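Local structure of 2-aminomuconate 6-semialdehyde dehydrogenase (Burkholderia cenocepacia, 4U3W) at residues A[445-448]-A[449-452]; A[424-427]-A[428-432]; A[316-319]-A[320-323]; A[234-237]-A[238-241]. The protein probably catalyses the NAD-dependent oxidation of 2-aminomuconate 6-semialdehyde to 2-aminomuconate, as a tetrameric member of the aldehyde dehydrogenase family. All coordinates share one frame; numbering follows the deposited sequence.

Contact 1 (A[445-448]-A[449-452])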
# COMPACT_ATOMS: atom_id res chain seq x y z
N LEU A 445 -7.04 -28.87 -0.01
CA LEU A 445 -6.33 -27.62 -0.31
C LEU A 445 -6.78 -26.95 -1.62
O LEU A 445 -7.24 -25.81 -1.62
CB LEU A 445 -4.81 -27.87 -0.36
CG LEU A 445 -3.92 -26.67 -0.73
CD1 LEU A 445 -3.93 -25.53 0.35
CD2 LEU A 445 -2.49 -27.19 -0.97
N ALA A 446 -6.66 -27.67 -2.73
CA ALA A 446 -7.00 -27.11 -4.03
C ALA A 446 -8.49 -26.73 -4.10
O ALA A 446 -8.84 -25.62 -4.53
CB ALA A 446 -6.62 -28.10 -5.14
N ARG A 447 -9.34 -27.65 -3.67
CA ARG A 447 -10.76 -27.41 -3.69
C ARG A 447 -11.21 -26.15 -2.92
O ARG A 447 -12.05 -25.36 -3.41
CB ARG A 447 -11.50 -28.62 -3.13
CG ARG A 447 -12.93 -28.47 -3.41
CD ARG A 447 -13.82 -29.15 -2.41
NE ARG A 447 -13.82 -30.60 -2.42
CZ ARG A 447 -14.16 -31.38 -3.45
NH1 ARG A 447 -14.19 -32.70 -3.28
NH2 ARG A 447 -14.44 -30.87 -4.63
N GLY A 448 -10.68 -25.97 -1.70
CA GLY A 448 -11.05 -24.85 -0.85
C GLY A 448 -10.86 -23.52 -1.57
O GLY A 448 -11.77 -22.67 -1.59
N HIS A 449 -9.66 -23.35 -2.15
CA HIS A 449 -9.32 -22.10 -2.84
C HIS A 449 -10.02 -21.96 -4.21
O HIS A 449 -10.54 -20.88 -4.53
CB HIS A 449 -7.78 -21.99 -3.00
CG HIS A 449 -7.07 -21.83 -1.69
ND1 HIS A 449 -7.18 -20.70 -0.90
CD2 HIS A 449 -6.24 -22.68 -1.02
CE1 HIS A 449 -6.49 -20.87 0.21
NE2 HIS A 449 -5.90 -22.07 0.16
N ARG A 450 -10.10 -23.03 -4.99
CA ARG A 450 -10.68 -22.88 -6.34
C ARG A 450 -12.20 -22.68 -6.30
O ARG A 450 -12.75 -21.96 -7.16
CB ARG A 450 -10.33 -24.06 -7.24
CG ARG A 450 -11.14 -25.32 -7.02
CD ARG A 450 -10.53 -26.49 -7.82
NE ARG A 450 -11.27 -27.71 -7.53
CZ ARG A 450 -10.74 -28.88 -7.21
NH1 ARG A 450 -9.43 -29.07 -7.21
NH2 ARG A 450 -11.56 -29.90 -6.95
N VAL A 451 -12.87 -23.29 -5.32
CA VAL A 451 -14.32 -23.08 -5.19
C VAL A 451 -14.61 -21.66 -4.63
O VAL A 451 -15.45 -20.94 -5.18
CB VAL A 451 -14.99 -24.13 -4.25
CG1 VAL A 451 -16.43 -23.73 -4.01
CG2 VAL A 451 -14.97 -25.54 -4.89
N ALA A 452 -13.89 -21.28 -3.58
CA ALA A 452 -14.11 -19.99 -2.91
C ALA A 452 -14.02 -18.84 -3.90
O ALA A 452 -14.80 -17.89 -3.79
CB ALA A 452 -13.10 -19.78 -1.73
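R447 and R450 bring their guanidinium groups together on helix 445-452, the crossover helix of the beta-alpha-beta unit that it forms with strands 437-441 and 459-462. The frame is helical: R450 N bonds to A446 O and V451 N to R447 O, each at 2.9 Å, whereas the bond from H449 N to L445 O is weak. R450 CG lies between its own backbone N and carbonyl carbon (chi1 78°). With the chain then extended to NE, the guanidinium is laid back over the preceding turn, one face covering R447 CA, which stands 3.8 Å from its plane. R450 NH1 reaches A446 CB at 3.6 Å. The two guanidinium planes are turned 75° apart, and R447 NH2 lies 3.8 Å from R450 NH2. Both groups are salt-bridged to E422, and R447 also to D284, which would offset the like charges. The root of the R447 side chain runs alongside V451, CG to CG2 at 3.9 Å.

The H449 ring belongs to the subunit interface. ND1 bonds to Y157 OH of the fourth subunit, and NE2 is hydrogen-bonded to NE2 of H449 of the second subunit. With CG set beside the backbone N (chi1 -66°), the ring lies beside the L445 side chain, whose CD1 meets its edge in plane, and H449 CD2 comes to 3.3 Å from L445 O.

Contact 2 (A[424-427]-A[428-432])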
# COMPACT_ATOMS: atom_id res chain seq x y z
N GLU A 424 -21.47 -28.06 -10.46
CA GLU A 424 -22.88 -27.97 -10.18
C GLU A 424 -23.20 -27.11 -8.97
O GLU A 424 -24.04 -26.20 -9.05
CB GLU A 424 -23.46 -29.37 -9.97
CG GLU A 424 -24.91 -29.36 -9.50
CD GLU A 424 -25.30 -30.60 -8.68
OE1 GLU A 424 -24.53 -31.55 -8.63
OE2 GLU A 424 -26.36 -30.59 -8.05
N VAL A 425 -22.56 -27.40 -7.84
CA VAL A 425 -22.94 -26.68 -6.62
C VAL A 425 -22.49 -25.20 -6.69
O VAL A 425 -23.11 -24.33 -6.11
CB VAL A 425 -22.38 -27.39 -5.34
CG1 VAL A 425 -20.90 -27.07 -5.10
CG2 VAL A 425 -23.18 -27.00 -4.12
N VAL A 426 -21.40 -24.93 -7.40
CA VAL A 426 -20.98 -23.54 -7.59
C VAL A 426 -22.12 -22.77 -8.31
O VAL A 426 -22.49 -21.67 -7.90
CB VAL A 426 -19.66 -23.47 -8.39
CG1 VAL A 426 -19.42 -22.05 -8.90
CG2 VAL A 426 -18.44 -23.93 -7.51
N LYS A 427 -22.66 -23.36 -9.37
CA LYS A 427 -23.77 -22.75 -10.10
C LYS A 427 -24.99 -22.56 -9.21
O LYS A 427 -25.65 -21.51 -9.28
CB LYS A 427 -24.18 -23.58 -11.32
CG LYS A 427 -23.14 -23.57 -12.42
CD LYS A 427 -23.61 -24.40 -13.62
CE LYS A 427 -22.49 -24.58 -14.65
NZ LYS A 427 -22.08 -23.26 -15.19
N ARG A 428 -25.29 -23.56 -8.37
CA ARG A 428 -26.49 -23.44 -7.52
C ARG A 428 -26.33 -22.34 -6.44
O ARG A 428 -27.25 -21.57 -6.13
CB ARG A 428 -26.78 -24.80 -6.88
CG ARG A 428 -27.10 -25.84 -7.96
CD ARG A 428 -27.38 -27.22 -7.42
NE ARG A 428 -28.63 -27.32 -6.66
CZ ARG A 428 -28.95 -28.41 -5.95
NH1 ARG A 428 -28.11 -29.44 -5.94
NH2 ARG A 428 -30.08 -28.48 -5.26
N VAL A 429 -25.14 -22.25 -5.88
CA VAL A 429 -24.85 -21.19 -4.93
C VAL A 429 -25.04 -19.83 -5.62
O VAL A 429 -25.72 -18.97 -5.08
CB VAL A 429 -23.41 -21.31 -4.34
CG1 VAL A 429 -23.00 -19.99 -3.60
CG2 VAL A 429 -23.30 -22.51 -3.40
N ASN A 430 -24.49 -19.66 -6.83
CA ASN A 430 -24.52 -18.35 -7.51
C ASN A 430 -25.86 -17.99 -8.16
O ASN A 430 -26.12 -16.80 -8.48
CB ASN A 430 -23.41 -18.27 -8.55
CG ASN A 430 -22.04 -18.15 -7.91
OD1 ASN A 430 -21.95 -17.75 -6.74
ND2 ASN A 430 -20.98 -18.50 -8.64
N ASP A 431 -26.73 -18.98 -8.28
CA ASP A 431 -28.08 -18.73 -8.77
C ASP A 431 -28.96 -18.02 -7.70
O ASP A 431 -29.79 -18.64 -6.99
CB ASP A 431 -28.71 -20.05 -9.22
CG ASP A 431 -30.16 -19.89 -9.62
OD1 ASP A 431 -30.53 -18.78 -10.08
OD2 ASP A 431 -30.91 -20.89 -9.47
N SER A 432 -28.77 -16.70 -7.61
CA SER A 432 -29.37 -15.87 -6.58
C SER A 432 -29.24 -14.38 -7.02
O SER A 432 -28.24 -13.98 -7.64
CB SER A 432 -28.71 -16.10 -5.21
OG SER A 432 -29.26 -15.25 -4.20
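E424 and R428, one turn apart on helix 422-430, lie side by side and point the same way, their carboxylate and guanidinium planes only 1° apart. The planes are parallel without forming a symmetric two-point pair: a single salt bridge joins R428 NH1 to E424 OE2 at 3.0 Å, and its N-H...O angle of 134° shows a bent bond. OE2 is met nearly along its C-O axis, but lies somewhat out of the guanidinium plane. In R428 the bend at chi3 (68°) places NH1 beside E424 OE2, after the aliphatic part has passed E424 O, with CG at 3.3 Å from that oxygen. Each partner is also held from outside: R428 NE by a salt bridge to D400, R428 NH1 by P418 O, and E424 OE1 by the backbone N-H groups of D420 and D421.

V426 and N430 make a second parallel pair, CG1 to ND2 at 3.9 Å, with the amide fixed by E456 N and Q454 O. Between these two rows, V425 and V429 turn to the strands 277-281 and 309-315, and V429 CG2 approaches V425 O at 3.3 Å. The helix closes as D431 N bonds to K427 O at 2.9 Å; D431 then centres an inverse gamma turn.

R311 binds the carbonyl oxygens of R428 and V429 at this end of the helix, where a positive charge would be favourable to the helix dipole. With NE paired to D400 and NH1 to both E424 and P418 O, the positive charge of R428 probably lies between two acids.

Contact 3 (A[316-319]-A[320-323])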
# COMPACT_ATOMS: atom_id res chain seq x y z
N ARG A 316 -23.91 -35.67 -1.93
CA ARG A 316 -24.87 -36.75 -1.71
C ARG A 316 -24.40 -37.92 -0.81
O ARG A 316 -25.18 -38.39 -0.01
CB ARG A 316 -25.35 -37.31 -3.07
CG ARG A 316 -26.62 -38.15 -2.99
CD ARG A 316 -27.05 -38.61 -4.35
NE ARG A 316 -27.34 -37.49 -5.25
CZ ARG A 316 -28.49 -36.83 -5.26
NH1 ARG A 316 -29.46 -37.12 -4.40
NH2 ARG A 316 -28.68 -35.84 -6.13
N PRO A 317 -23.11 -38.38 -0.89
CA PRO A 317 -22.80 -39.53 -0.02
C PRO A 317 -22.92 -39.29 1.50
O PRO A 317 -23.07 -40.26 2.24
CB PRO A 317 -21.35 -39.86 -0.39
CG PRO A 317 -21.18 -39.35 -1.75
CD PRO A 317 -22.00 -38.09 -1.82
N ILE A 318 -22.87 -38.05 1.99
CA ILE A 318 -23.03 -37.83 3.41
C ILE A 318 -24.34 -37.09 3.74
O ILE A 318 -24.54 -36.66 4.88
CB ILE A 318 -21.85 -37.01 4.02
CG1 ILE A 318 -21.63 -35.71 3.26
CG2 ILE A 318 -20.55 -37.84 4.06
CD1 ILE A 318 -20.86 -34.67 4.08
N PHE A 319 -25.21 -36.91 2.74
CA PHE A 319 -26.40 -36.05 2.92
C PHE A 319 -27.31 -36.56 4.05
O PHE A 319 -27.63 -35.82 4.99
CB PHE A 319 -27.18 -35.94 1.60
CG PHE A 319 -28.53 -35.25 1.71
CD1 PHE A 319 -28.63 -33.86 1.77
CD2 PHE A 319 -29.70 -35.98 1.71
CE1 PHE A 319 -29.89 -33.24 1.84
CE2 PHE A 319 -30.93 -35.37 1.80
CZ PHE A 319 -31.02 -33.99 1.88
N GLU A 320 -27.70 -37.83 4.01
CA GLU A 320 -28.65 -38.36 5.01
C GLU A 320 -28.10 -38.32 6.43
O GLU A 320 -28.81 -37.90 7.35
CB GLU A 320 -29.06 -39.80 4.65
CG GLU A 320 -29.95 -39.86 3.43
CD GLU A 320 -30.81 -41.12 3.37
OE1 GLU A 320 -30.84 -41.91 4.35
OE2 GLU A 320 -31.48 -41.31 2.33
N ARG A 321 -26.85 -38.71 6.60
CA ARG A 321 -26.16 -38.63 7.89
C ARG A 321 -26.06 -37.19 8.38
O ARG A 321 -26.20 -36.93 9.59
CB ARG A 321 -24.73 -39.21 7.80
CG ARG A 321 -24.66 -40.68 7.57
CD ARG A 321 -23.18 -41.19 7.60
NE ARG A 321 -22.38 -40.54 8.65
CZ ARG A 321 -21.23 -39.89 8.46
NH1 ARG A 321 -20.69 -39.77 7.25
NH2 ARG A 321 -20.61 -39.36 9.50
N PHE A 322 -25.78 -36.26 7.47
CA PHE A 322 -25.67 -34.85 7.86
C PHE A 322 -27.03 -34.35 8.35
O PHE A 322 -27.13 -33.69 9.39
CB PHE A 322 -25.17 -33.99 6.69
CG PHE A 322 -24.87 -32.55 7.08
CD1 PHE A 322 -25.87 -31.58 7.08
CD2 PHE A 322 -23.60 -32.19 7.47
CE1 PHE A 322 -25.57 -30.24 7.46
CE2 PHE A 322 -23.28 -30.88 7.87
CZ PHE A 322 -24.26 -29.91 7.84
N VAL A 323 -28.09 -34.63 7.61
CA VAL A 323 -29.41 -34.14 8.03
C VAL A 323 -29.74 -34.69 9.43
O VAL A 323 -30.14 -33.95 10.31
CB VAL A 323 -30.51 -34.53 7.03
CG1 VAL A 323 -31.85 -34.05 7.56
CG2 VAL A 323 -30.23 -33.92 5.67
O HOH W 1 -26.50 -39.77 2.26
O HOH W 2 -25.54 -40.17 4.18
O HOH W 3 -22.05 -41.20 4.80
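The backbone enters helix 319-331 through I318 at the N-cap position, with F322 N bonded to I318 O and V323 N to F319 O, both at 2.9 Å and nearly straight onto the carbonyl. The I318 side chain is aliphatic and has no acceptor to offer the first turn. Water fills that role: water 1 takes the E320 N-H at 2.9 Å and donates to R316 O, and water 2 likewise links the R321 N-H to P317 O.

F319 and V323 extend side by side. F319 CG is anti to the backbone N (chi1 172°), which places one face of the ring against V323 CG2; this methyl lies 4.0 Å from the ring centroid and 16° off its normal, a CH-pi contact over the face. I416 and P418 of strand 413-419 also pack against F319. R321 bends at chi3, and its NH1 reaches I318 CG2 at 3.7 Å; water 3, in the guanidinium plane at its edge, accepts from NH1 at 3.1 Å and donates to P317 O. R321 also makes a cation-pi contact with F287.

F322 faces helix 287-299. Water thus serves a helix start in the strand-then-helix layout after strand 309-315 of the seven-stranded sheet.

Contact 4 (A[234-237]-A[238-241])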
# COMPACT_ATOMS: atom_id res chain seq x y z
N GLY A 234 -36.64 7.86 10.08
CA GLY A 234 -35.62 7.28 9.20
C GLY A 234 -35.66 7.87 7.78
O GLY A 234 -34.64 8.36 7.24
N GLU A 235 -36.86 7.88 7.22
CA GLU A 235 -37.06 8.50 5.91
C GLU A 235 -36.68 9.97 5.91
O GLU A 235 -36.03 10.46 4.96
CB GLU A 235 -38.51 8.37 5.47
CG GLU A 235 -38.75 9.01 4.13
CD GLU A 235 -40.19 8.85 3.69
OE1 GLU A 235 -40.79 9.87 3.30
OE2 GLU A 235 -40.75 7.74 3.79
N PHE A 236 -37.12 10.71 6.92
CA PHE A 236 -36.82 12.15 6.97
C PHE A 236 -35.32 12.40 6.91
O PHE A 236 -34.83 13.35 6.28
CB PHE A 236 -37.38 12.76 8.25
CG PHE A 236 -38.86 12.50 8.46
CD1 PHE A 236 -39.69 12.19 7.39
CD2 PHE A 236 -39.39 12.55 9.73
CE1 PHE A 236 -41.03 11.92 7.58
CE2 PHE A 236 -40.77 12.31 9.94
CZ PHE A 236 -41.60 11.99 8.85
N LEU A 237 -34.57 11.55 7.62
CA LEU A 237 -33.11 11.68 7.68
C LEU A 237 -32.49 11.51 6.29
O LEU A 237 -31.63 12.29 5.87
CB LEU A 237 -32.56 10.64 8.67
CG LEU A 237 -31.03 10.67 8.80
CD1 LEU A 237 -30.43 12.06 9.18
CD2 LEU A 237 -30.66 9.69 9.84
N THR A 238 -32.95 10.52 5.54
CA THR A 238 -32.39 10.25 4.22
C THR A 238 -32.68 11.31 3.18
O THR A 238 -31.90 11.45 2.23
CB THR A 238 -32.93 8.92 3.68
OG1 THR A 238 -34.33 9.04 3.48
CG2 THR A 238 -32.67 7.77 4.65
N ARG A 239 -33.81 12.03 3.33
CA ARG A 239 -34.16 13.06 2.38
C ARG A 239 -33.63 14.41 2.83
O ARG A 239 -33.87 15.44 2.17
CB ARG A 239 -35.68 13.12 2.20
CG ARG A 239 -36.27 11.85 1.60
CD ARG A 239 -37.77 12.01 1.35
NE ARG A 239 -38.33 12.86 2.40
CZ ARG A 239 -39.54 12.72 2.92
NH1 ARG A 239 -40.35 11.77 2.48
NH2 ARG A 239 -39.94 13.55 3.88
N HIS A 240 -32.91 14.45 3.95
CA HIS A 240 -32.49 15.80 4.39
C HIS A 240 -31.41 16.39 3.46
O HIS A 240 -30.40 15.75 3.16
CB HIS A 240 -31.97 15.79 5.80
CG HIS A 240 -31.95 17.16 6.40
ND1 HIS A 240 -31.01 18.11 6.05
CD2 HIS A 240 -32.79 17.75 7.27
CE1 HIS A 240 -31.24 19.22 6.73
NE2 HIS A 240 -32.34 19.04 7.45
N PRO A 241 -31.61 17.62 3.00
CA PRO A 241 -30.63 18.08 2.02
C PRO A 241 -29.25 18.43 2.61
O PRO A 241 -28.33 18.66 1.84
CB PRO A 241 -31.30 19.31 1.40
CG PRO A 241 -32.29 19.77 2.43
CD PRO A 241 -32.69 18.60 3.24
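E235 and T238 are joined at the C-terminal end of helix 233-238, just before the loop that leads to strand 245-249 of the large mixed sheet, in what is probably the coenzyme-binding half of this aldehyde dehydrogenase fold.

Among the hydrogen bonds, E235 O is gripped twice. T238 OG1 donates to it at 2.7 Å, and R239 N at 3.2 Å, almost in line with the carbonyl. The hydroxyl is able to do this because OG1 stands between the backbone N and the carbonyl carbon of T238 (chi1 65°), folding it back onto the preceding turn, while CG2 falls 3.3 Å from G234 O. T238 N bonds to G234 O in the regular helical way. The helix then tightens: H240 N bonds to L237 O at 3.2 Å, three residues back, and the donor stands 67° out of the carbonyl plane.

Charge is represented by E235 and R239. Their carboxylate and guanidinium are close enough for a salt bridge, but OE1 and NH1 are modelled too near each other, so the detail is doubtful. E235 OE2 is held independently by N231 N.

In the packing, T238 is covered by I258 and A261 of helix 252-261. H240 turns to helix 58-76, where NE2 bonds to D62 OD1. F236 and R239 run in the same direction, with ring and guanidinium planes 40° apart and R239 NH2 lying 3.8 Å from F236 CD1.

How the contacts relate
Along the chain the order is contact 4, contact 3, contact 2, contact 1, one after another without overlap. Contacts 1, 2 and 3 gather on one side of the chain, on helices attached to the seven-stranded sheet that includes 309-315, 413-419 and 437-441. Contacts 1 and 2 touch, V451 CG1 to V426 CG2 at 4.0 Å, with centres about 15 Å apart; contact 3 lies about 19 Å from contact 2, centre to centre. Contact 4 stands apart, its centre about 44 Å from that of contact 1, beside the other large sheet. The contacts thus sample two sheet-and-helix bodies of the subunit, and contact 1 alone meets other subunits.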